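Local coordinates for UPF0135 protein SA1388 (Staphylococcus aureus subsp. aureus, PDB 3LNL) that is of unknown function but binds a dinuclear zinc centre and assembles into a toroidal hexamer whose openings are capped by PII-like domains, at residues B[116-121]-B[260-265]; B[133-137]-B[205-211]; B[149-153]-B[218-222]; B[242-248]-B[280-286]. The protein carries 2 engineered substitutions. All coordinates share one frame; numbering follows the deposited sequence.

Contact 1 of 4, residues B[116-121]-B[260-265]; sequences LAKVMG and DIKSKL. Engineered in segment 116-121: Val119 (natural residue Ala).
Met120 lies against Ile261 and Leu265, and its long flexible side chain serves both. Its CG presses on Ile261 CG2 at 3.6 Å, while its SD runs past the same branch. With Ile261 CG1 set between the backbone N and the carbonyl carbon (chi1 72°), it is the CG2 methyl that is left to meet the thioether. Further out, Met120 CE reaches Leu265 CD1 at 3.9 Å. The other leucine branch, Leu265 CD2, is met by Val119 CG1 at 3.7 Å, and by Leu116 CD2, whose side chain crosses that of Leu265 at about a right angle. Val119 is an engineered residue, alanine in the natural protein.

A small polar network centred on Lys264 NZ and Met120 O lies beside the apolar cluster. Lys264, extended beyond CG, lays its methylenes along Val119 O and donates from NZ to Met120 O at 3.2 Å, from well above the carbonyl plane (56° out of it). One turn back, Asp260 OD2 grips the same NZ with its syn lone pair at 2.7 Å, a salt bridge that fixes where the ammonium sits. A water donates both to Met120 O (2.8 Å) and to Asp260 OD2, so the carbonyl receives two donors.

Around this shell, Leu116 and Met120 also rest on Ile285, Ile261 touches Ile328, and Leu265 O accepts from the hydroxyl of Tyr334, next to the zinc ligand Glu333. Gly121, with positive phi, closes its helix in a Schellman motif, where helices 112-119 and 254-264 meet beside the dinuclear zinc site.

Contact 2 of 4, residues B[133-137]-B[205-211]; sequences DVYYK and MIDAYQK
Tyr136 and Ile206 form the tight centre of this contact, an antiparallel hydrogen-bonded pair. Tyr136 N donates to Ile206 O and Ile206 N returns the bond to Tyr136 O, both at 2.9 Å. On their shared face Tyr136 CB sits 3.7 Å from Ile206 CG1, as suits the beta-branched, buried Ile206 in a strand. The tyrosine ring then spans toward the second segment's turn: Ala208 CA lies at its edge, and over one face comes Lys211 CD, 4.2 Å from the ring centroid, a CH-pi contact. That lysine, with CG opposite the backbone N (chi1 -176°), stretches on to a weak bond with Lys235 O of the fourth subunit.

On the other face Met205 folds back, bringing its CE within 3.7 Å of Tyr135 CB and its SD against Lys137 CG. Lys137 NZ continues to a salt bridge with Asp230 of the third subunit. Tyr135 and Asp207, a non-hydrogen-bonded pair, start apart, but the carboxylate swings alongside the ring, Asp207 OD1 3.3 Å from Tyr135 CE1, with the planes 69° apart.

The turn is looser: Ala208 N makes a weak bond to Val134 O, 3.4 Å long, and Tyr209 is exposed to solvent.

Strand 125-142 also pairs with strand 229-238, through bonds such as that of Tyr135 with Ile234. It is thus a central strand of the beta-alpha-beta-beta-alpha-beta sheet of the PII-like fold.

Contact 3 of 4, residues B[149-153]-B[218-222]; sequences PFKDK and IKQYH
Phe150 and Tyr221 mark the closest backbone approach, their CA atoms 6.1 Å apart. Segment 149-153 is continuous helix, whereas segment 218-222 is the last turn of helix 211-221, with His222 the first residue to leave helical angles. No hydrogen bond joins the two, so side chains do the work.

Phe150 enters with CG anti to its backbone N (chi1 -179°), which sends the ring across to the helix end. At the ring's edge, near its plane, Phe150 CD1 meets Tyr221 O at 3.5 Å, a fitting place for a carbonyl beside the positive rim of an aromatic ring. Ile218 O also lies at this edge, and Ile218 CG1 comes to 4.3 Å from Phe150 CZ. His222 turns its edge to the Phe150 face in a T-shaped stack, with centroids 5.2 Å apart and planes at 69°. The imidazole's rotation is fixed by both nitrogens, ND1 bonding to Tyr224 N and NE2 weakly to Tyr141 O.

These are the two helices of the beta-alpha-beta-beta-alpha-beta PII-like fold, packed on its sheet: Phe150 rests on Ile142 and Ile202, Ile218 on Val138 and Thr140.

Nearer the solvent, Lys153 crosses Tyr221 at about a right angle. Lys153 CD comes to 3.5 Å from Tyr221 CE1 and lies over the ring face, a CH-pi contact that uses the apolar methylenes of a long chain. On the opposite face sits Gln220 CD, so the ring lies between the Lys153 methylenes and the Gln220 amide. Chain bends at chi2 and chi4 carry Lys153 NZ onward to a weak, long ion pair with Glu156.

Contact 4 of 4, residues B[242-248]-B[280-286]; sequences LGVMAEV and IKRIAII
Arg282 NH2 is met by Met245 CG at 3.9 Å, the thioether chain crossing the planar guanidinium obliquely. The other flat charged group, the Glu247 carboxylate, is engaged at both oxygens: Glu247 OE1 touches Lys281 CE at 3.2 Å, and OE2 accepts from Asn124 outside the segments. Lys281 NZ stays beyond salt-bridge distance of Glu247 OE1 and donates to Val248 O at 2.7 Å. The carboxylate would nevertheless probably favour the ammonium's charge. Glu247 has its CG nearly eclipsed with the backbone N (chi1 -2°), a strained setting.

Carbonyl groups form the ladder beneath. Ala246 N bonds to Ile283 O, and Ile283 N returns the bond to Ala246 O at 2.8 Å. Val244 and Ile285 repeat this two residues on, while Val248 N reaches Lys281 O.

Strand 240-253 thereby runs antiparallel to strand 279-285, in a mixed sheet of the NIF3 part of the protein. The other edge of strand 240-253 bonds to strand 125-142, through Gly243 with Ile128 and Met245 with Ser126, and strand 279-285 lies parallel to strand 304-307.

One face carries the apolar Val244, Ala246, Ile283 and Ile285, of which Val244 and Ile285 pack on helix 112-119 at Asn113. Packing is tight where Val248 CG1 meets Ile283 CD1 at 3.4 Å. The opposite face bears Met245 and Ala284, then Glu247 and Arg282. At the far end Gly243 has positive phi, and its backbone angles, with Ile285 O and Ile286 CG1 so close, leave no room for a side chain. Leu242 CG then fits Ile286 CG2 at 3.9 Å, close to the zinc ligand Asp106.

Contacts 1 and 4 belong to the zinc-binding NIF3 region, while contacts 2 and 3 belong to the PII-like domain, the two pairs lying about 32 to 55 Å apart, centre to centre. Contact 4 is buried and dominated by backbone pairing. Contact 1 is partly buried and touches it directly, Ala117 packing on Ile285 and Val244, so that helix lies on strand. Contacts 2 and 3 repeat the division of labour: strand pairing in one, aromatic and aliphatic packing of helices in the other. Contact 3 is the more buried; lysines of contact 2 reach two neighbouring subunits, and Lys151 of contact 3 reaches another chain too. Contacts 2 and 4 are linked through strand 125-142, which pairs with strands of both.

Contact 1 of 4, residues B[116-121]-B[260-265]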
# COMPACT_ATOMS: atom_id res chain seq x y z
N LEU B 116 8.49 29.38 -22.10
CA LEU B 116 7.10 29.70 -22.40
C LEU B 116 6.75 31.15 -22.05
O LEU B 116 6.22 31.88 -22.88
CB LEU B 116 6.15 28.71 -21.70
CG LEU B 116 6.07 27.35 -22.40
CD1 LEU B 116 5.39 26.33 -21.44
CD2 LEU B 116 5.36 27.45 -23.80
N ALA B 117 7.11 31.59 -20.85
CA ALA B 117 6.82 32.95 -20.42
C ALA B 117 7.48 34.00 -21.32
O ALA B 117 6.84 34.99 -21.73
CB ALA B 117 7.25 33.16 -18.94
N LYS B 118 8.72 33.74 -21.68
CA LYS B 118 9.46 34.62 -22.59
C LYS B 118 8.81 34.68 -23.96
O LYS B 118 8.60 35.76 -24.47
CB LYS B 118 10.93 34.17 -22.70
CG LYS B 118 11.79 34.54 -21.47
CD LYS B 118 12.00 36.05 -21.38
CE LYS B 118 13.05 36.46 -20.34
NZ LYS B 118 12.85 37.92 -19.97
N VAL B 119 8.39 33.54 -24.51
CA VAL B 119 7.72 33.54 -25.81
C VAL B 119 6.36 34.26 -25.77
O VAL B 119 5.91 34.85 -26.73
CB VAL B 119 7.56 32.12 -26.36
CG1 VAL B 119 6.85 32.17 -27.73
CG2 VAL B 119 8.84 31.50 -26.49
N MET B 120 5.72 34.23 -24.62
CA MET B 120 4.50 34.99 -24.40
C MET B 120 4.68 36.47 -24.15
O MET B 120 3.69 37.19 -24.07
CB MET B 120 3.72 34.38 -23.24
CG MET B 120 3.23 33.00 -23.53
SD MET B 120 2.46 32.33 -22.07
CE MET B 120 2.45 30.55 -22.41
N GLY B 121 5.93 36.92 -24.04
CA GLY B 121 6.23 38.34 -23.82
C GLY B 121 6.01 38.82 -22.41
O GLY B 121 5.81 40.00 -22.21
N ASP B 260 -3.69 36.32 -27.75
CA ASP B 260 -2.30 36.77 -27.88
C ASP B 260 -1.31 35.62 -27.83
O ASP B 260 -0.37 35.55 -28.63
CB ASP B 260 -1.97 37.78 -26.77
CG ASP B 260 -0.71 38.48 -27.01
OD1 ASP B 260 -0.64 39.23 -28.01
OD2 ASP B 260 0.22 38.31 -26.23
N ILE B 261 -1.49 34.71 -26.89
CA ILE B 261 -0.52 33.65 -26.73
C ILE B 261 -0.73 32.56 -27.82
O ILE B 261 0.23 31.93 -28.24
CB ILE B 261 -0.40 33.12 -25.24
CG1 ILE B 261 -1.60 32.29 -24.79
CG2 ILE B 261 -0.03 34.30 -24.25
CD1 ILE B 261 -1.50 31.84 -23.33
N LYS B 262 -1.96 32.41 -28.31
CA LYS B 262 -2.24 31.55 -29.46
C LYS B 262 -1.41 31.99 -30.65
O LYS B 262 -0.76 31.15 -31.29
CB LYS B 262 -3.74 31.58 -29.84
CG LYS B 262 -4.09 30.76 -31.11
CD LYS B 262 -5.55 30.87 -31.53
CE LYS B 262 -5.83 29.99 -32.75
NZ LYS B 262 -7.20 30.11 -33.26
N SER B 263 -1.40 33.32 -30.91
CA SER B 263 -0.62 33.89 -31.97
C SER B 263 0.90 33.76 -31.75
O SER B 263 1.65 33.30 -32.62
CB SER B 263 -1.07 35.36 -32.17
OG SER B 263 -0.28 35.98 -33.10
N LYS B 264 1.35 34.09 -30.55
CA LYS B 264 2.79 34.09 -30.27
C LYS B 264 3.40 32.69 -30.34
O LYS B 264 4.53 32.54 -30.78
CB LYS B 264 3.07 34.69 -28.89
CG LYS B 264 2.99 36.20 -28.89
CD LYS B 264 3.22 36.86 -27.53
CE LYS B 264 3.18 38.41 -27.74
NZ LYS B 264 2.77 39.06 -26.47
N LEU B 265 2.66 31.68 -29.89
CA LEU B 265 3.13 30.32 -29.95
C LEU B 265 2.68 29.53 -31.21
O LEU B 265 2.95 28.32 -31.29
CB LEU B 265 2.70 29.54 -28.69
CG LEU B 265 3.45 29.90 -27.39
CD1 LEU B 265 2.62 29.57 -26.15
CD2 LEU B 265 4.74 29.14 -27.34
O HOH W 1 1.10 38.15 -23.69

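Contact 2 of 4, residues B[133-137]-B[205-211]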
# COMPACT_ATOMS: atom_id res chain seq x y z
N ASP B 133 16.04 21.93 -0.63
CA ASP B 133 17.30 21.23 -0.61
C ASP B 133 17.77 21.10 0.82
O ASP B 133 17.64 22.02 1.60
CB ASP B 133 18.32 21.97 -1.47
CG ASP B 133 17.84 22.16 -2.92
OD1 ASP B 133 17.31 21.20 -3.53
OD2 ASP B 133 17.98 23.29 -3.43
N VAL B 134 18.29 19.92 1.15
CA VAL B 134 18.77 19.62 2.48
C VAL B 134 20.25 19.93 2.57
O VAL B 134 21.03 19.50 1.72
CB VAL B 134 18.53 18.16 2.83
CG1 VAL B 134 19.04 17.86 4.24
CG2 VAL B 134 17.04 17.82 2.69
N TYR B 135 20.61 20.73 3.57
CA TYR B 135 22.00 21.04 3.91
C TYR B 135 22.21 20.67 5.37
O TYR B 135 21.27 20.32 6.08
CB TYR B 135 22.26 22.54 3.76
CG TYR B 135 22.05 23.07 2.37
CD1 TYR B 135 23.13 23.31 1.52
CD2 TYR B 135 20.77 23.35 1.92
CE1 TYR B 135 22.92 23.81 0.22
CE2 TYR B 135 20.55 23.85 0.64
CZ TYR B 135 21.62 24.07 -0.21
OH TYR B 135 21.35 24.56 -1.48
N TYR B 136 23.46 20.78 5.85
CA TYR B 136 23.74 20.66 7.28
C TYR B 136 24.58 21.82 7.76
O TYR B 136 25.54 22.23 7.09
CB TYR B 136 24.49 19.38 7.60
CG TYR B 136 23.66 18.16 7.42
CD1 TYR B 136 23.76 17.39 6.28
CD2 TYR B 136 22.75 17.76 8.40
CE1 TYR B 136 22.98 16.26 6.11
CE2 TYR B 136 21.97 16.64 8.24
CZ TYR B 136 22.09 15.89 7.09
OH TYR B 136 21.31 14.76 6.92
N LYS B 137 24.23 22.34 8.93
CA LYS B 137 25.14 23.23 9.63
C LYS B 137 25.99 22.35 10.55
O LYS B 137 25.48 21.71 11.46
CB LYS B 137 24.39 24.29 10.41
CG LYS B 137 25.23 25.52 10.72
CD LYS B 137 24.36 26.56 11.47
CE LYS B 137 24.42 27.93 10.81
NZ LYS B 137 23.26 28.77 11.32
N MET B 205 28.71 25.35 6.63
CA MET B 205 27.66 24.68 5.86
C MET B 205 28.24 23.56 5.03
O MET B 205 29.34 23.68 4.53
CB MET B 205 26.95 25.69 4.97
CG MET B 205 26.22 26.76 5.74
SD MET B 205 24.94 26.02 6.82
CE MET B 205 23.76 25.43 5.56
N ILE B 206 27.50 22.48 4.90
CA ILE B 206 27.80 21.46 3.90
C ILE B 206 26.51 21.05 3.19
O ILE B 206 25.40 21.16 3.75
CB ILE B 206 28.46 20.20 4.53
CG1 ILE B 206 27.56 19.60 5.63
CG2 ILE B 206 29.87 20.54 5.06
CD1 ILE B 206 27.75 18.11 5.87
N ASP B 207 26.65 20.61 1.95
CA ASP B 207 25.55 19.96 1.25
C ASP B 207 25.34 18.60 1.89
O ASP B 207 26.25 18.08 2.54
CB ASP B 207 25.90 19.75 -0.23
CG ASP B 207 26.15 21.06 -0.95
OD1 ASP B 207 25.68 22.10 -0.44
OD2 ASP B 207 26.81 21.05 -2.01
N ALA B 208 24.15 18.04 1.69
CA ALA B 208 23.78 16.76 2.32
C ALA B 208 24.73 15.58 2.00
O ALA B 208 24.96 14.73 2.85
CB ALA B 208 22.34 16.39 1.99
N TYR B 209 25.30 15.53 0.80
CA TYR B 209 26.12 14.37 0.43
C TYR B 209 27.49 14.36 1.12
O TYR B 209 28.16 13.32 1.16
CB TYR B 209 26.26 14.25 -1.10
CG TYR B 209 27.14 15.30 -1.73
CD1 TYR B 209 28.51 15.09 -1.87
CD2 TYR B 209 26.61 16.51 -2.16
CE1 TYR B 209 29.33 16.06 -2.45
CE2 TYR B 209 27.43 17.49 -2.73
CZ TYR B 209 28.78 17.25 -2.87
OH TYR B 209 29.59 18.21 -3.42
N GLN B 210 27.90 15.51 1.67
CA GLN B 210 29.23 15.67 2.31
C GLN B 210 29.33 15.19 3.77
O GLN B 210 30.44 15.05 4.29
CB GLN B 210 29.67 17.13 2.25
CG GLN B 210 29.69 17.77 0.86
CD GLN B 210 29.97 19.27 0.94
OE1 GLN B 210 29.07 20.11 0.78
NE2 GLN B 210 31.22 19.61 1.21
N LYS B 211 28.19 14.94 4.42
CA LYS B 211 28.17 14.59 5.86
C LYS B 211 29.30 13.60 6.21
O LYS B 211 30.17 13.90 7.02
CB LYS B 211 26.79 14.05 6.28
CG LYS B 211 26.58 13.72 7.78
CD LYS B 211 25.08 13.51 8.14
CE LYS B 211 24.86 13.01 9.60
NZ LYS B 211 23.56 13.49 10.27

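Contact 3 of 4, residues B[149-153]-B[218-222]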
# COMPACT_ATOMS: atom_id res chain seq x y z
N PRO B 149 44.79 25.98 12.44
CA PRO B 149 45.17 24.78 11.66
C PRO B 149 44.03 23.77 11.51
O PRO B 149 44.00 23.01 10.54
CB PRO B 149 46.35 24.18 12.45
CG PRO B 149 46.52 24.99 13.69
CD PRO B 149 45.45 26.03 13.76
N PHE B 150 43.09 23.78 12.44
CA PHE B 150 41.87 23.01 12.23
C PHE B 150 41.17 23.58 11.00
O PHE B 150 40.89 22.84 10.06
CB PHE B 150 40.97 23.04 13.47
CG PHE B 150 39.70 22.23 13.33
CD1 PHE B 150 39.76 20.85 13.13
CD2 PHE B 150 38.45 22.85 13.40
CE1 PHE B 150 38.59 20.09 12.99
CE2 PHE B 150 37.27 22.10 13.27
CZ PHE B 150 37.34 20.72 13.06
N LYS B 151 40.94 24.89 10.98
CA LYS B 151 40.25 25.54 9.86
C LYS B 151 40.94 25.35 8.51
O LYS B 151 40.29 25.00 7.52
CB LYS B 151 40.06 27.02 10.13
CG LYS B 151 38.93 27.32 11.11
CD LYS B 151 38.65 28.82 11.25
CE LYS B 151 39.87 29.60 11.70
NZ LYS B 151 39.48 30.89 12.31
N ASP B 152 42.26 25.58 8.49
CA ASP B 152 43.09 25.44 7.28
C ASP B 152 43.06 24.02 6.69
O ASP B 152 43.03 23.86 5.47
CB ASP B 152 44.56 25.78 7.58
CG ASP B 152 44.78 27.25 7.93
OD1 ASP B 152 44.02 28.13 7.46
OD2 ASP B 152 45.73 27.52 8.68
N LYS B 153 43.10 23.02 7.56
CA LYS B 153 43.07 21.62 7.13
C LYS B 153 41.71 21.23 6.57
O LYS B 153 41.61 20.55 5.54
CB LYS B 153 43.46 20.69 8.27
CG LYS B 153 44.94 20.43 8.36
CD LYS B 153 45.43 19.55 7.20
CE LYS B 153 46.80 18.94 7.45
NZ LYS B 153 47.91 19.91 7.29
N ILE B 218 36.75 15.81 10.18
CA ILE B 218 36.69 16.41 11.53
C ILE B 218 37.42 15.52 12.53
O ILE B 218 38.33 15.98 13.22
CB ILE B 218 35.24 16.65 12.01
CG1 ILE B 218 34.62 17.86 11.30
CG2 ILE B 218 35.21 16.92 13.51
CD1 ILE B 218 33.15 18.03 11.62
N LYS B 219 37.03 14.24 12.59
CA LYS B 219 37.70 13.25 13.46
C LYS B 219 39.21 13.22 13.24
O LYS B 219 39.97 13.14 14.21
CB LYS B 219 37.12 11.84 13.24
CG LYS B 219 35.81 11.63 13.97
CD LYS B 219 35.33 10.20 13.82
CE LYS B 219 33.89 10.06 14.26
NZ LYS B 219 33.57 8.67 14.63
N GLN B 220 39.62 13.30 11.98
CA GLN B 220 41.04 13.27 11.61
C GLN B 220 41.85 14.46 12.13
O GLN B 220 42.91 14.28 12.73
CB GLN B 220 41.18 13.19 10.09
CG GLN B 220 42.62 13.10 9.62
CD GLN B 220 42.75 12.94 8.13
OE1 GLN B 220 41.77 13.06 7.38
NE2 GLN B 220 43.96 12.66 7.67
N TYR B 221 41.35 15.68 11.90
CA TYR B 221 42.15 16.87 12.20
C TYR B 221 41.77 17.57 13.49
O TYR B 221 42.32 18.63 13.78
CB TYR B 221 42.12 17.86 11.03
CG TYR B 221 42.62 17.28 9.73
CD1 TYR B 221 43.96 16.95 9.55
CD2 TYR B 221 41.75 17.08 8.67
CE1 TYR B 221 44.41 16.42 8.34
CE2 TYR B 221 42.19 16.56 7.46
CZ TYR B 221 43.51 16.22 7.29
OH TYR B 221 43.92 15.70 6.08
N HIS B 222 40.87 17.00 14.29
CA HIS B 222 40.47 17.64 15.56
C HIS B 222 41.54 17.45 16.67
O HIS B 222 42.21 16.41 16.72
CB HIS B 222 39.10 17.13 16.03
CG HIS B 222 38.37 18.11 16.90
ND1 HIS B 222 38.66 18.29 18.24
CD2 HIS B 222 37.33 18.94 16.63
CE1 HIS B 222 37.86 19.20 18.74
NE2 HIS B 222 37.04 19.61 17.79

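Contact 4 of 4, residues B[242-248]-B[280-286]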
# COMPACT_ATOMS: atom_id res chain seq x y z
N LEU B 242 8.69 23.59 -10.28
CA LEU B 242 7.76 23.36 -11.38
C LEU B 242 6.77 24.52 -11.61
O LEU B 242 5.81 24.71 -10.84
CB LEU B 242 7.01 22.04 -11.20
CG LEU B 242 6.10 21.72 -12.39
CD1 LEU B 242 6.96 21.36 -13.63
CD2 LEU B 242 5.12 20.61 -12.05
N GLY B 243 7.05 25.28 -12.66
CA GLY B 243 6.24 26.38 -13.10
C GLY B 243 6.94 27.70 -12.87
O GLY B 243 7.95 27.79 -12.17
N VAL B 244 6.39 28.72 -13.50
CA VAL B 244 6.72 30.11 -13.23
C VAL B 244 5.47 30.93 -12.99
O VAL B 244 4.37 30.61 -13.51
CB VAL B 244 7.51 30.78 -14.40
CG1 VAL B 244 8.93 30.12 -14.51
CG2 VAL B 244 6.72 30.78 -15.74
N MET B 245 5.64 32.02 -12.24
CA MET B 245 4.63 33.08 -12.16
C MET B 245 5.22 34.23 -12.91
O MET B 245 6.39 34.52 -12.73
CB MET B 245 4.33 33.51 -10.70
CG MET B 245 3.09 34.43 -10.57
SD MET B 245 1.50 33.50 -10.69
CE MET B 245 1.58 32.55 -9.13
N ALA B 246 4.41 34.92 -13.70
CA ALA B 246 4.84 36.10 -14.41
C ALA B 246 3.64 37.05 -14.59
O ALA B 246 2.54 36.75 -14.14
CB ALA B 246 5.40 35.69 -15.75
N GLU B 247 3.87 38.19 -15.24
CA GLU B 247 2.81 39.15 -15.52
C GLU B 247 2.84 39.66 -16.94
O GLU B 247 3.90 39.70 -17.60
CB GLU B 247 2.78 40.37 -14.55
CG GLU B 247 3.74 40.41 -13.48
CD GLU B 247 3.76 41.76 -12.79
OE1 GLU B 247 2.77 42.13 -12.10
OE2 GLU B 247 4.73 42.51 -13.00
N VAL B 248 1.66 40.06 -17.41
CA VAL B 248 1.54 40.78 -18.68
C VAL B 248 1.98 42.18 -18.39
O VAL B 248 1.95 42.62 -17.23
CB VAL B 248 0.13 40.74 -19.28
CG1 VAL B 248 -0.12 39.35 -19.83
CG2 VAL B 248 -0.95 41.10 -18.25
N ILE B 280 -6.86 39.99 -16.28
CA ILE B 280 -5.76 39.09 -16.06
C ILE B 280 -4.53 39.97 -15.89
O ILE B 280 -4.27 40.81 -16.72
CB ILE B 280 -5.54 38.22 -17.37
CG1 ILE B 280 -6.60 37.13 -17.50
CG2 ILE B 280 -4.22 37.51 -17.40
CD1 ILE B 280 -7.20 36.65 -16.17
N LYS B 281 -3.75 39.76 -14.84
CA LYS B 281 -2.43 40.38 -14.75
C LYS B 281 -1.31 39.37 -14.48
O LYS B 281 -0.25 39.43 -15.14
CB LYS B 281 -2.44 41.42 -13.65
CG LYS B 281 -1.09 41.98 -13.35
CD LYS B 281 -0.61 42.91 -14.48
CE LYS B 281 0.67 43.56 -14.09
NZ LYS B 281 1.17 44.26 -15.27
N ARG B 282 -1.51 38.53 -13.47
CA ARG B 282 -0.55 37.53 -13.08
C ARG B 282 -0.93 36.15 -13.63
O ARG B 282 -2.06 35.71 -13.51
CB ARG B 282 -0.40 37.48 -11.56
CG ARG B 282 -0.16 38.84 -10.96
CD ARG B 282 -0.02 38.81 -9.44
NE ARG B 282 1.17 38.05 -9.10
CZ ARG B 282 1.47 37.62 -7.89
NH1 ARG B 282 0.65 37.86 -6.87
NH2 ARG B 282 2.61 36.96 -7.69
N ILE B 283 0.06 35.48 -14.20
CA ILE B 283 -0.08 34.27 -14.97
C ILE B 283 0.82 33.18 -14.37
O ILE B 283 1.99 33.38 -14.19
CB ILE B 283 0.33 34.59 -16.41
CG1 ILE B 283 -0.63 35.72 -16.96
CG2 ILE B 283 0.22 33.34 -17.31
CD1 ILE B 283 0.06 36.71 -17.71
N ALA B 284 0.25 32.02 -14.04
CA ALA B 284 1.06 30.86 -13.67
C ALA B 284 1.11 29.95 -14.90
O ALA B 284 0.07 29.75 -15.55
CB ALA B 284 0.42 30.14 -12.49
N ILE B 285 2.27 29.38 -15.18
CA ILE B 285 2.49 28.53 -16.36
C ILE B 285 3.18 27.24 -15.97
O ILE B 285 4.24 27.26 -15.37
CB ILE B 285 3.36 29.19 -17.41
CG1 ILE B 285 2.75 30.50 -17.93
CG2 ILE B 285 3.57 28.25 -18.62
CD1 ILE B 285 3.82 31.44 -18.54
N ILE B 286 2.54 26.11 -16.28
CA ILE B 286 3.18 24.80 -16.25
C ILE B 286 2.96 24.14 -17.61
O ILE B 286 1.88 23.65 -17.94
CB ILE B 286 2.73 23.89 -15.10
CG1 ILE B 286 3.03 24.55 -13.76
CG2 ILE B 286 3.48 22.51 -15.20
CD1 ILE B 286 2.54 23.80 -12.57